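Local coordinates for lantibiotic dehydratase (PDB 5EHK), which probably dehydrates serine and threonine residues of the precursor peptide of the lantibiotic NAI-107, in a tRNA-dependent manner, at residues A[93-98]-A[130-135]; A[234-239]-A[255-260]; A[1019-1024]-A[1098-1103]. All blocks are in the same frame, centred on the assembly; numbering follows the deposited sequence.

Interaction 1: A[93-98]-A[130-135]; sequences EAVELA and LRYDIR
Y132 is the largest contributor to this helix-helix contact, with 68 Å² of its surface buried against segment 93-98; A98 and V95 return 38 and 37 Å². Its CG lies anti to the carbonyl carbon (chi1 -73°), a torsion that directs the ring from helix 119-138 to the C-terminal end of helix 92-98. The CG2 branch of V95 meets the beta-carbon at the root of the tyrosine, 4.2 Å from Y132 CB. One turn further along, the methyl of A98 reaches the outer half of the ring, its CB 4.0 Å from Y132 CE1 and 4.1 Å from Y132 OH. The nearest CA atoms, those of V95 and Y132, are 7.4 Å apart. L102 of helix 100-110 touches both V95 and Y132, while the ring of F146 meets that of Y132 at an interplanar angle of about 25°. Across the two segments no hydrogen bond or salt bridge is made; 143 Å² is buried in all, and the closest approach of each touching pair is carbon to carbon. The chemistry implies a non-directional contact, probably contributing through van der Waals and hydrophobic packing.

Interaction 2: A[234-239]-A[255-260]; sequences SPVVAE and QSVAQR
V236 and V257 meet through equivalent branches: in each, CG1 is anti to the backbone N (chi1 -161° and 177°), which places CG2 anti to the carbonyl carbon. The two CG1 methyls form the nearest approach of the segments, with V236 CG1 3.6 Å from V257 CG1, and the side chains meet at a slant, not in line. The other branch of V257 serves a second partner. E239 extends its CG anti to its own N and then bends at chi2 (79°), so that its methylene lies alongside the valine, E239 CG being 4.4 Å from V257 CG2. V257 lies against both V236 and E239, three residues apart on helix 235-243, and segment 234-239 buries 61 Å² of it.

Beyond this apolar patch the carboxylate of E239 turns to the arginine side. E239 OE1 stands 4.5 Å from R260 NE, too long for a salt bridge, although the opposite charges would probably still attract weakly. R260 is exposed and touches a crystal neighbour, so its placement may partly reflect the lattice. No hydrogen bond crosses the contact. At the start of the first helix S234 occupies the N-cap position, where its OG accepts a weak bond of 3.4 Å from V237 N.

The contact pairs helix 235-243 with helix 250-260, which follow each other in the chain with the short strand 248-249 between them. Helix 267-278 packs against both, L271 touching V236 and V268 touching V257, while F261, just after helix 250-260, touches P235 and E239.

Interaction 3: A[1019-1024]-A[1098-1103]; sequences KLIDPT and GLARGA
The C-terminal end of helix 1014-1020 and the residue that leaves it pack here against the middle of the long helix 1090-1109. I1021 is the first residue to depart from helical backbone angles (phi -95°, psi 85°), and it supplies nearly all of this side of the contact, with 83 Å² buried. Its beta-carbon meets the methyl of A1103, I1021 CB lying 3.9 Å from A1103 CB, and its own carbonyl joins in, I1021 O being 3.8 Å from the same methyl.

The rest of the isoleucine runs back along the helix. CG1 is anti to the carbonyl carbon (chi1 -52°), and the chain it carries brings CD1 over the backbone of the preceding turn, where I1021 CD1 is 4.1 Å from A1100 CA. L1099 O is equally near to I1021 CD1; CD1 is a methyl, so this is a van der Waals touch, and the oxygen itself takes a backbone bond from A1103 N. The other branch adds a looser contact, I1021 CG2 to A1100 CB at 4.5 Å. With only methyls at A1100 and A1103, the chains can come close, to 6.1 Å between I1021 CA and A1103 CA.

All four touching residues are buried. Helix 950-965 meets I1021 through A955 and A959, and W1017 of helix 1014-1020 packs on L1099 and A1103, so the isoleucine lies at an all-helical junction of helices 950-965, 1014-1020 and 1090-1109.

The three contacts follow one another along the chain without touching. Interactions 1 and 2 both fall in the N-terminal dehydratase region, yet their centres are 55 Å apart and their nearest atoms about 42 Å. Interaction 3 belongs to the C-terminal region; its centre lies 82 Å from that of interaction 1, on the opposite side of the chain's centre, and 69 Å from that of interaction 2. In related tRNA-dependent dehydratases the N-terminal part glutamylates the peptide and the C-terminal part eliminates glutamate. Interactions 1 and 2 pack helix on helix, interaction 3 a helix end on a helix; all lie 37 to 47 Å from the chain's centre, with no evidence of a catalytic role.

Interaction 1: A[93-98]-A[130-135]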
ATOM      1  N   GLU A  93     -26.448  -4.822 -45.353  1.00 38.33           N
ATOM      2  CA  GLU A  93     -25.242  -5.626 -45.566  1.00 40.87           C
ATOM      3  C   GLU A  93     -24.340  -5.571 -44.335  1.00 40.46           C
ATOM      4  O   GLU A  93     -23.741  -6.573 -43.930  1.00 37.46           O
ATOM      5  CB  GLU A  93     -24.472  -5.141 -46.797  1.00 38.71           C
ATOM      6  CG  GLU A  93     -23.358  -6.085 -47.227  1.00 44.74           C
ATOM      7  CD  GLU A  93     -22.611  -5.620 -48.473  1.00 48.29           C
ATOM      8  OE1 GLU A  93     -23.193  -4.883 -49.287  1.00 44.15           O
ATOM      9  OE2 GLU A  93     -21.432  -5.993 -48.643  1.00 54.66           O
ATOM     10  N   ALA A  94     -24.232  -4.383 -43.760  1.00 42.74           N
ATOM     11  CA  ALA A  94     -23.457  -4.194 -42.547  1.00 43.06           C
ATOM     12  C   ALA A  94     -24.039  -5.015 -41.399  1.00 36.37           C
ATOM     13  O   ALA A  94     -23.296  -5.645 -40.651  1.00 39.18           O
ATOM     14  CB  ALA A  94     -23.390  -2.706 -42.171  1.00 40.67           C
ATOM     15  N   VAL A  95     -25.360  -5.018 -41.267  1.00 31.55           N
ATOM     16  CA  VAL A  95     -26.002  -5.730 -40.168  1.00 35.73           C
ATOM     17  C   VAL A  95     -25.939  -7.251 -40.375  1.00 34.16           C
ATOM     18  O   VAL A  95     -25.866  -8.009 -39.414  1.00 38.88           O
ATOM     19  CB  VAL A  95     -27.443  -5.210 -39.876  1.00 34.52           C
ATOM     20  CG1 VAL A  95     -28.123  -6.053 -38.807  1.00 32.51           C
ATOM     21  CG2 VAL A  95     -27.399  -3.771 -39.414  1.00 29.45           C
ATOM     22  N   GLU A  96     -25.942  -7.691 -41.627  1.00 33.16           N
ATOM     23  CA  GLU A  96     -25.751  -9.113 -41.947  1.00 41.30           C
ATOM     24  C   GLU A  96     -24.359  -9.606 -41.523  1.00 39.40           C
ATOM     25  O   GLU A  96     -24.141 -10.798 -41.284  1.00 33.70           O
ATOM     26  CB  GLU A  96     -25.938  -9.358 -43.454  1.00 37.22           C
ATOM     27  CG  GLU A  96     -27.135 -10.240 -43.800  1.00 39.68           C
ATOM     28  CD  GLU A  96     -27.971  -9.684 -44.947  1.00 41.39           C
ATOM     29  OE1 GLU A  96     -27.397  -9.133 -45.917  1.00 33.09           O
ATOM     30  OE2 GLU A  96     -29.213  -9.798 -44.867  1.00 42.99           O
ATOM     31  N   LEU A  97     -23.432  -8.664 -41.420  1.00 39.06           N
ATOM     32  CA  LEU A  97     -22.061  -8.973 -41.096  1.00 37.28           C
ATOM     33  C   LEU A  97     -21.789  -8.864 -39.594  1.00 37.73           C
ATOM     34  O   LEU A  97     -21.154  -9.742 -39.022  1.00 40.82           O
ATOM     35  CB  LEU A  97     -21.162  -8.016 -41.860  1.00 32.94           C
ATOM     36  CG  LEU A  97     -19.672  -8.270 -41.794  1.00 31.19           C
ATOM     37  CD1 LEU A  97     -19.378  -9.663 -42.304  1.00 37.48           C
ATOM     38  CD2 LEU A  97     -18.978  -7.237 -42.637  1.00 39.65           C
ATOM     39  N   ALA A  98     -22.295  -7.812 -38.954  1.00 34.57           N
ATOM     40  CA  ALA A  98     -22.017  -7.565 -37.535  1.00 38.05           C
ATOM     41  C   ALA A  98     -22.888  -8.401 -36.609  1.00 42.74           C
ATOM     42  O   ALA A  98     -22.466  -8.788 -35.519  1.00 45.52           O
ATOM     43  CB  ALA A  98     -22.151  -6.071 -37.189  1.00 33.43           C
ATOM     44  N   LEU A 130     -30.894   0.628 -34.122  1.00 38.47           N
ATOM     45  CA  LEU A 130     -30.666   2.057 -33.967  1.00 36.80           C
ATOM     46  C   LEU A 130     -29.210   2.338 -33.647  1.00 36.35           C
ATOM     47  O   LEU A 130     -28.653   3.322 -34.116  1.00 36.61           O
ATOM     48  CB  LEU A 130     -31.574   2.631 -32.880  1.00 39.81           C
ATOM     49  CG  LEU A 130     -31.501   4.134 -32.614  1.00 41.79           C
ATOM     50  CD1 LEU A 130     -31.810   4.917 -33.872  1.00 41.23           C
ATOM     51  CD2 LEU A 130     -32.453   4.508 -31.486  1.00 46.73           C
ATOM     52  N   ARG A 131     -28.607   1.482 -32.830  1.00 38.14           N
ATOM     53  CA  ARG A 131     -27.198   1.610 -32.490  1.00 35.43           C
ATOM     54  C   ARG A 131     -26.357   1.494 -33.743  1.00 37.15           C
ATOM     55  O   ARG A 131     -25.390   2.233 -33.916  1.00 37.25           O
ATOM     56  CB  ARG A 131     -26.786   0.551 -31.480  1.00 41.42           C
ATOM     57  CG  ARG A 131     -27.427   0.721 -30.133  1.00 36.54           C
ATOM     58  CD  ARG A 131     -27.076  -0.428 -29.218  1.00 37.91           C
ATOM     59  NE  ARG A 131     -27.908  -0.384 -28.022  1.00 51.28           N
ATOM     60  CZ  ARG A 131     -27.655   0.403 -26.980  1.00 57.06           C
ATOM     61  NH1 ARG A 131     -26.583   1.197 -26.989  1.00 51.02           N
ATOM     62  NH2 ARG A 131     -28.465   0.391 -25.928  1.00 55.12           N
ATOM     63  N   TYR A 132     -26.703   0.525 -34.588  1.00 34.15           N
ATOM     64  CA  TYR A 132     -25.992   0.297 -35.845  1.00 34.13           C
ATOM     65  C   TYR A 132     -26.203   1.412 -36.892  1.00 36.85           C
ATOM     66  O   TYR A 132     -25.321   1.682 -37.709  1.00 37.60           O
ATOM     67  CB  TYR A 132     -26.377  -1.067 -36.431  1.00 33.52           C
ATOM     68  CG  TYR A 132     -25.779  -2.263 -35.699  1.00 36.84           C
ATOM     69  CD1 TYR A 132     -24.420  -2.323 -35.404  1.00 35.02           C
ATOM     70  CD2 TYR A 132     -26.584  -3.319 -35.282  1.00 32.91           C
ATOM     71  CE1 TYR A 132     -23.880  -3.405 -34.736  1.00 33.90           C
ATOM     72  CE2 TYR A 132     -26.057  -4.399 -34.617  1.00 36.49           C
ATOM     73  CZ  TYR A 132     -24.704  -4.440 -34.347  1.00 40.25           C
ATOM     74  OH  TYR A 132     -24.186  -5.520 -33.678  1.00 40.23           O
ATOM     75  N   ASP A 133     -27.371   2.051 -36.872  1.00 34.60           N
ATOM     76  CA  ASP A 133     -27.674   3.121 -37.814  1.00 33.65           C
ATOM     77  C   ASP A 133     -26.808   4.319 -37.440  1.00 34.98           C
ATOM     78  O   ASP A 133     -25.961   4.754 -38.223  1.00 34.28           O
ATOM     79  CB  ASP A 133     -29.168   3.485 -37.712  1.00 40.84           C
ATOM     80  CG  ASP A 133     -29.660   4.409 -38.845  1.00 46.56           C
ATOM     81  OD1 ASP A 133     -28.891   5.256 -39.359  1.00 51.50           O
ATOM     82  OD2 ASP A 133     -30.852   4.285 -39.211  1.00 42.35           O
ATOM     83  N   ILE A 134     -26.999   4.806 -36.215  1.00 34.28           N
ATOM     84  CA  ILE A 134     -26.217   5.890 -35.652  1.00 27.37           C
ATOM     85  C   ILE A 134     -24.734   5.677 -35.882  1.00 34.54           C
ATOM     86  O   ILE A 134     -24.019   6.614 -36.250  1.00 35.05           O
ATOM     87  CB  ILE A 134     -26.463   5.995 -34.140  1.00 28.00           C
ATOM     88  CG1 ILE A 134     -27.918   6.374 -33.893  1.00 29.93           C
ATOM     89  CG2 ILE A 134     -25.537   7.022 -33.503  1.00 24.10           C
ATOM     90  CD1 ILE A 134     -28.244   6.646 -32.467  1.00 32.77           C
ATOM     91  N   ARG A 135     -24.275   4.441 -35.685  1.00 31.94           N
ATOM     92  CA  ARG A 135     -22.865   4.142 -35.867  1.00 29.78           C
ATOM     93  C   ARG A 135     -22.444   4.416 -37.284  1.00 29.78           C
ATOM     94  O   ARG A 135     -21.437   5.082 -37.511  1.00 30.88           O
ATOM     95  CB  ARG A 135     -22.532   2.692 -35.559  1.00 37.05           C
ATOM     96  CG  ARG A 135     -21.052   2.498 -35.336  1.00 32.77           C
ATOM     97  CD  ARG A 135     -20.573   1.098 -35.638  1.00 32.23           C
ATOM     98  NE  ARG A 135     -19.260   0.913 -35.036  1.00 41.06           N
ATOM     99  CZ  ARG A 135     -19.053   0.370 -33.842  1.00 37.22           C
ATOM    100  NH1 ARG A 135     -20.077  -0.101 -33.132  1.00 35.68           N
ATOM    101  NH2 ARG A 135     -17.817   0.270 -33.376  1.00 33.77           N
TER

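Interaction 2: A[234-239]-A[255-260]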
ATOM      1  N   SER A 234      12.194 -36.257 -22.352  1.00 27.57           N
ATOM      2  CA  SER A 234      13.001 -37.430 -22.646  1.00 30.22           C
ATOM      3  C   SER A 234      14.142 -37.038 -23.572  1.00 29.26           C
ATOM      4  O   SER A 234      14.171 -35.915 -24.056  1.00 31.49           O
ATOM      5  CB  SER A 234      12.115 -38.488 -23.315  1.00 34.51           C
ATOM      6  OG  SER A 234      11.494 -37.967 -24.482  1.00 35.91           O
ATOM      7  N   PRO A 235      15.101 -37.951 -23.805  1.00 31.45           N
ATOM      8  CA  PRO A 235      16.192 -37.629 -24.728  1.00 28.24           C
ATOM      9  C   PRO A 235      15.733 -37.370 -26.153  1.00 30.16           C
ATOM     10  O   PRO A 235      16.366 -36.589 -26.857  1.00 33.00           O
ATOM     11  CB  PRO A 235      17.080 -38.873 -24.681  1.00 28.37           C
ATOM     12  CG  PRO A 235      16.779 -39.525 -23.417  1.00 25.24           C
ATOM     13  CD  PRO A 235      15.374 -39.179 -23.036  1.00 29.48           C
ATOM     14  N   VAL A 236      14.678 -38.049 -26.594  1.00 39.42           N
ATOM     15  CA  VAL A 236      14.174 -37.863 -27.963  1.00 41.04           C
ATOM     16  C   VAL A 236      13.524 -36.488 -28.093  1.00 36.28           C
ATOM     17  O   VAL A 236      13.760 -35.756 -29.060  1.00 30.97           O
ATOM     18  CB  VAL A 236      13.136 -38.910 -28.350  1.00 35.88           C
ATOM     19  CG1 VAL A 236      13.019 -38.954 -29.878  1.00 34.90           C
ATOM     20  CG2 VAL A 236      13.538 -40.259 -27.809  1.00 39.22           C
ATOM     21  N   VAL A 237      12.661 -36.191 -27.121  1.00 34.57           N
ATOM     22  CA  VAL A 237      12.024 -34.890 -26.964  1.00 30.33           C
ATOM     23  C   VAL A 237      13.042 -33.741 -26.923  1.00 31.45           C
ATOM     24  O   VAL A 237      12.855 -32.732 -27.610  1.00 32.95           O
ATOM     25  CB  VAL A 237      11.112 -34.871 -25.697  1.00 32.69           C
ATOM     26  CG1 VAL A 237      10.806 -33.450 -25.238  1.00 31.88           C
ATOM     27  CG2 VAL A 237       9.829 -35.669 -25.932  1.00 32.68           C
ATOM     28  N   ALA A 238      14.124 -33.899 -26.157  1.00 27.36           N
ATOM     29  CA  ALA A 238      15.128 -32.836 -26.039  1.00 27.89           C
ATOM     30  C   ALA A 238      15.920 -32.615 -27.331  1.00 32.78           C
ATOM     31  O   ALA A 238      16.217 -31.460 -27.693  1.00 26.85           O
ATOM     32  CB  ALA A 238      16.067 -33.108 -24.894  1.00 22.50           C
ATOM     33  N   GLU A 239      16.228 -33.711 -28.030  1.00 31.53           N
ATOM     34  CA  GLU A 239      16.936 -33.660 -29.313  1.00 31.24           C
ATOM     35  C   GLU A 239      16.105 -32.956 -30.380  1.00 33.70           C
ATOM     36  O   GLU A 239      16.635 -32.216 -31.222  1.00 31.96           O
ATOM     37  CB  GLU A 239      17.283 -35.072 -29.790  1.00 32.91           C
ATOM     38  CG  GLU A 239      18.161 -35.110 -31.032  1.00 36.56           C
ATOM     39  CD  GLU A 239      19.619 -34.843 -30.726  1.00 44.12           C
ATOM     40  OE1 GLU A 239      19.996 -34.925 -29.541  1.00 53.55           O
ATOM     41  OE2 GLU A 239      20.384 -34.524 -31.663  1.00 46.36           O
ATOM     42  N   GLN A 255      13.859 -37.555 -39.789  1.00 50.92           N
ATOM     43  CA  GLN A 255      14.775 -38.599 -40.252  1.00 53.81           C
ATOM     44  C   GLN A 255      16.070 -38.638 -39.444  1.00 49.80           C
ATOM     45  O   GLN A 255      16.559 -39.717 -39.104  1.00 52.45           O
ATOM     46  CB  GLN A 255      15.079 -38.451 -41.750  1.00 50.24           C
ATOM     47  CG  GLN A 255      14.317 -39.441 -42.641  1.00 57.82           C
ATOM     48  CD  GLN A 255      14.079 -38.896 -44.048  1.00 67.09           C
ATOM     49  OE1 GLN A 255      14.752 -37.958 -44.488  1.00 65.67           O
ATOM     50  NE2 GLN A 255      13.105 -39.470 -44.748  1.00 54.59           N
ATOM     51  N   SER A 256      16.619 -37.470 -39.131  1.00 43.91           N
ATOM     52  CA  SER A 256      17.836 -37.420 -38.335  1.00 42.98           C
ATOM     53  C   SER A 256      17.633 -38.001 -36.936  1.00 50.84           C
ATOM     54  O   SER A 256      18.454 -38.799 -36.468  1.00 45.60           O
ATOM     55  CB  SER A 256      18.367 -36.005 -38.275  1.00 33.92           C
ATOM     56  OG  SER A 256      18.792 -35.628 -39.567  1.00 48.31           O
ATOM     57  N   VAL A 257      16.522 -37.631 -36.294  1.00 47.54           N
ATOM     58  CA  VAL A 257      16.190 -38.132 -34.954  1.00 51.66           C
ATOM     59  C   VAL A 257      15.993 -39.650 -34.949  1.00 46.71           C
ATOM     60  O   VAL A 257      16.367 -40.339 -34.003  1.00 44.94           O
ATOM     61  CB  VAL A 257      14.943 -37.416 -34.349  1.00 46.93           C
ATOM     62  CG1 VAL A 257      14.570 -38.011 -32.996  1.00 38.09           C
ATOM     63  CG2 VAL A 257      15.198 -35.921 -34.206  1.00 41.45           C
ATOM     64  N   ALA A 258      15.407 -40.163 -36.021  1.00 52.61           N
ATOM     65  CA  ALA A 258      15.233 -41.601 -36.183  1.00 53.05           C
ATOM     66  C   ALA A 258      16.572 -42.331 -36.248  1.00 55.04           C
ATOM     67  O   ALA A 258      16.713 -43.426 -35.707  1.00 48.43           O
ATOM     68  CB  ALA A 258      14.431 -41.886 -37.431  1.00 55.28           C
ATOM     69  N   GLN A 259      17.539 -41.734 -36.942  1.00 55.35           N
ATOM     70  CA  GLN A 259      18.874 -42.315 -37.042  1.00 56.99           C
ATOM     71  C   GLN A 259      19.568 -42.353 -35.684  1.00 56.67           C
ATOM     72  O   GLN A 259      19.776 -43.429 -35.115  1.00 52.29           O
ATOM     73  CB  GLN A 259      19.730 -41.534 -38.042  1.00 53.72           C
ATOM     74  CG  GLN A 259      19.373 -41.790 -39.495  1.00 56.40           C
ATOM     75  CD  GLN A 259      20.330 -41.105 -40.444  1.00 69.40           C
ATOM     76  OE1 GLN A 259      20.986 -40.127 -40.075  1.00 76.58           O
ATOM     77  NE2 GLN A 259      20.429 -41.617 -41.669  1.00 57.38           N
ATOM     78  N   ARG A 260      19.901 -41.161 -35.182  1.00 59.17           N
ATOM     79  CA  ARG A 260      20.561 -40.955 -33.887  1.00 51.02           C
ATOM     80  C   ARG A 260      20.032 -41.869 -32.781  1.00 48.53           C
ATOM     81  O   ARG A 260      20.796 -42.427 -32.000  1.00 55.65           O
ATOM     82  CB  ARG A 260      20.450 -39.477 -33.468  1.00 51.12           C
ATOM     83  CG  ARG A 260      20.559 -39.217 -31.958  1.00 51.41           C
ATOM     84  CD  ARG A 260      22.001 -38.993 -31.505  1.00 39.65           C
ATOM     85  NE  ARG A 260      22.114 -38.895 -30.053  1.00 34.16           N
ATOM     86  CZ  ARG A 260      22.081 -39.947 -29.238  1.00 42.56           C
ATOM     87  NH1 ARG A 260      21.943 -41.169 -29.730  1.00 41.33           N
ATOM     88  NH2 ARG A 260      22.189 -39.790 -27.924  1.00 44.89           N
TER

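Interaction 3: A[1019-1024]-A[1098-1103]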
ATOM      1  N   LYS A1019      39.826  16.648  15.609  1.00 56.93           N
ATOM      2  CA  LYS A1019      40.712  16.309  16.719  1.00 58.53           C
ATOM      3  C   LYS A1019      40.541  14.864  17.168  1.00 49.45           C
ATOM      4  O   LYS A1019      41.507  14.209  17.560  1.00 38.29           O
ATOM      5  CB  LYS A1019      40.473  17.263  17.896  1.00 60.72           C
ATOM      6  CG  LYS A1019      40.931  18.706  17.657  1.00 67.04           C
ATOM      7  CD  LYS A1019      40.408  19.626  18.759  1.00 71.98           C
ATOM      8  CE  LYS A1019      40.894  19.200  20.145  1.00 77.68           C
ATOM      9  NZ  LYS A1019      40.399  20.126  21.208  1.00 74.61           N
ATOM     10  N   LEU A1020      39.304  14.379  17.101  1.00 53.94           N
ATOM     11  CA  LEU A1020      38.968  13.017  17.518  1.00 48.30           C
ATOM     12  C   LEU A1020      39.353  11.984  16.448  1.00 43.22           C
ATOM     13  O   LEU A1020      40.065  11.018  16.728  1.00 43.62           O
ATOM     14  CB  LEU A1020      37.476  12.914  17.854  1.00 44.22           C
ATOM     15  CG  LEU A1020      36.948  11.630  18.490  1.00 43.02           C
ATOM     16  CD1 LEU A1020      37.520  11.481  19.867  1.00 43.80           C
ATOM     17  CD2 LEU A1020      35.435  11.631  18.547  1.00 49.97           C
ATOM     18  N   ILE A1021      38.874  12.190  15.227  1.00 38.93           N
ATOM     19  CA  ILE A1021      39.060  11.216  14.166  1.00 38.10           C
ATOM     20  C   ILE A1021      40.271  11.573  13.323  1.00 37.43           C
ATOM     21  O   ILE A1021      40.136  12.202  12.278  1.00 38.11           O
ATOM     22  CB  ILE A1021      37.792  11.116  13.284  1.00 43.33           C
ATOM     23  CG1 ILE A1021      36.555  10.873  14.155  1.00 41.72           C
ATOM     24  CG2 ILE A1021      37.924  10.009  12.247  1.00 31.47           C
ATOM     25  CD1 ILE A1021      35.274  11.222  13.467  1.00 43.02           C
ATOM     26  N   ASP A1022      41.446  11.139  13.777  1.00 37.09           N
ATOM     27  CA  ASP A1022      42.728  11.509  13.159  1.00 41.83           C
ATOM     28  C   ASP A1022      43.676  10.312  13.007  1.00 41.17           C
ATOM     29  O   ASP A1022      44.690  10.197  13.714  1.00 36.84           O
ATOM     30  CB  ASP A1022      43.396  12.625  13.980  1.00 46.27           C
ATOM     31  CG  ASP A1022      44.692  13.151  13.350  1.00 49.59           C
ATOM     32  OD1 ASP A1022      44.956  12.881  12.148  1.00 45.15           O
ATOM     33  OD2 ASP A1022      45.444  13.839  14.085  1.00 47.93           O
ATOM     34  N   PRO A1023      43.349   9.418  12.071  1.00 37.62           N
ATOM     35  CA  PRO A1023      44.169   8.226  11.877  1.00 35.66           C
ATOM     36  C   PRO A1023      45.530   8.611  11.331  1.00 36.24           C
ATOM     37  O   PRO A1023      46.536   8.099  11.812  1.00 35.20           O
ATOM     38  CB  PRO A1023      43.384   7.412  10.837  1.00 33.50           C
ATOM     39  CG  PRO A1023      42.033   8.093  10.731  1.00 36.80           C
ATOM     40  CD  PRO A1023      42.264   9.513  11.083  1.00 37.16           C
ATOM     41  N   THR A1024      45.559   9.509  10.349  1.00 38.11           N
ATOM     42  CA  THR A1024      46.822   9.896   9.716  1.00 41.99           C
ATOM     43  C   THR A1024      47.791  10.508  10.723  1.00 38.43           C
ATOM     44  O   THR A1024      48.994  10.284  10.645  1.00 35.66           O
ATOM     45  CB  THR A1024      46.605  10.873   8.542  1.00 40.80           C
ATOM     46  OG1 THR A1024      45.506  10.418   7.740  1.00 39.71           O
ATOM     47  CG2 THR A1024      47.854  10.955   7.681  1.00 34.00           C
ATOM     48  N   GLY A1098      29.860  10.652   7.081  1.00 37.61           N
ATOM     49  CA  GLY A1098      30.155  12.054   6.848  1.00 40.10           C
ATOM     50  C   GLY A1098      31.143  12.586   7.865  1.00 38.79           C
ATOM     51  O   GLY A1098      32.191  13.114   7.496  1.00 42.09           O
ATOM     52  N   LEU A1099      30.790  12.456   9.143  1.00 32.99           N
ATOM     53  CA  LEU A1099      31.656  12.856  10.244  1.00 35.86           C
ATOM     54  C   LEU A1099      33.098  12.454  10.001  1.00 42.32           C
ATOM     55  O   LEU A1099      34.007  13.265  10.130  1.00 51.51           O
ATOM     56  CB  LEU A1099      31.191  12.259  11.576  1.00 40.78           C
ATOM     57  CG  LEU A1099      30.097  12.905  12.430  1.00 44.98           C
ATOM     58  CD1 LEU A1099      28.696  12.586  11.955  1.00 41.74           C
ATOM     59  CD2 LEU A1099      30.273  12.435  13.853  1.00 47.74           C
ATOM     60  N   ALA A1100      33.304  11.196   9.651  1.00 38.84           N
ATOM     61  CA  ALA A1100      34.642  10.691   9.451  1.00 34.98           C
ATOM     62  C   ALA A1100      35.231  11.284   8.182  1.00 40.23           C
ATOM     63  O   ALA A1100      36.414  11.630   8.145  1.00 41.12           O
ATOM     64  CB  ALA A1100      34.619   9.176   9.375  1.00 37.64           C
ATOM     65  N   ARG A1101      34.394  11.401   7.149  1.00 39.23           N
ATOM     66  CA  ARG A1101      34.821  11.942   5.856  1.00 42.18           C
ATOM     67  C   ARG A1101      35.324  13.374   5.984  1.00 50.76           C
ATOM     68  O   ARG A1101      36.436  13.687   5.548  1.00 46.91           O
ATOM     69  CB  ARG A1101      33.714  11.830   4.819  1.00 43.56           C
ATOM     70  CG  ARG A1101      34.110  12.305   3.445  1.00 41.23           C
ATOM     71  CD  ARG A1101      32.951  12.152   2.457  1.00 48.90           C
ATOM     72  NE  ARG A1101      31.762  12.947   2.773  1.00 55.12           N
ATOM     73  CZ  ARG A1101      30.565  12.440   3.064  1.00 52.66           C
ATOM     74  NH1 ARG A1101      30.377  11.133   3.107  1.00 46.49           N
ATOM     75  NH2 ARG A1101      29.546  13.250   3.315  1.00 58.69           N
ATOM     76  N   GLY A1102      34.492  14.232   6.576  1.00 53.53           N
ATOM     77  CA  GLY A1102      34.880  15.598   6.879  1.00 54.07           C
ATOM     78  C   GLY A1102      36.184  15.658   7.664  1.00 52.73           C
ATOM     79  O   GLY A1102      37.150  16.264   7.204  1.00 52.75           O
ATOM     80  N   ALA A1103      36.222  14.997   8.822  1.00 51.01           N
ATOM     81  CA  ALA A1103      37.389  15.019   9.722  1.00 54.42           C
ATOM     82  C   ALA A1103      38.729  14.685   9.051  1.00 53.42           C
ATOM     83  O   ALA A1103      39.718  15.399   9.236  1.00 52.21           O
ATOM     84  CB  ALA A1103      37.164  14.110  10.937  1.00 45.80           C
TER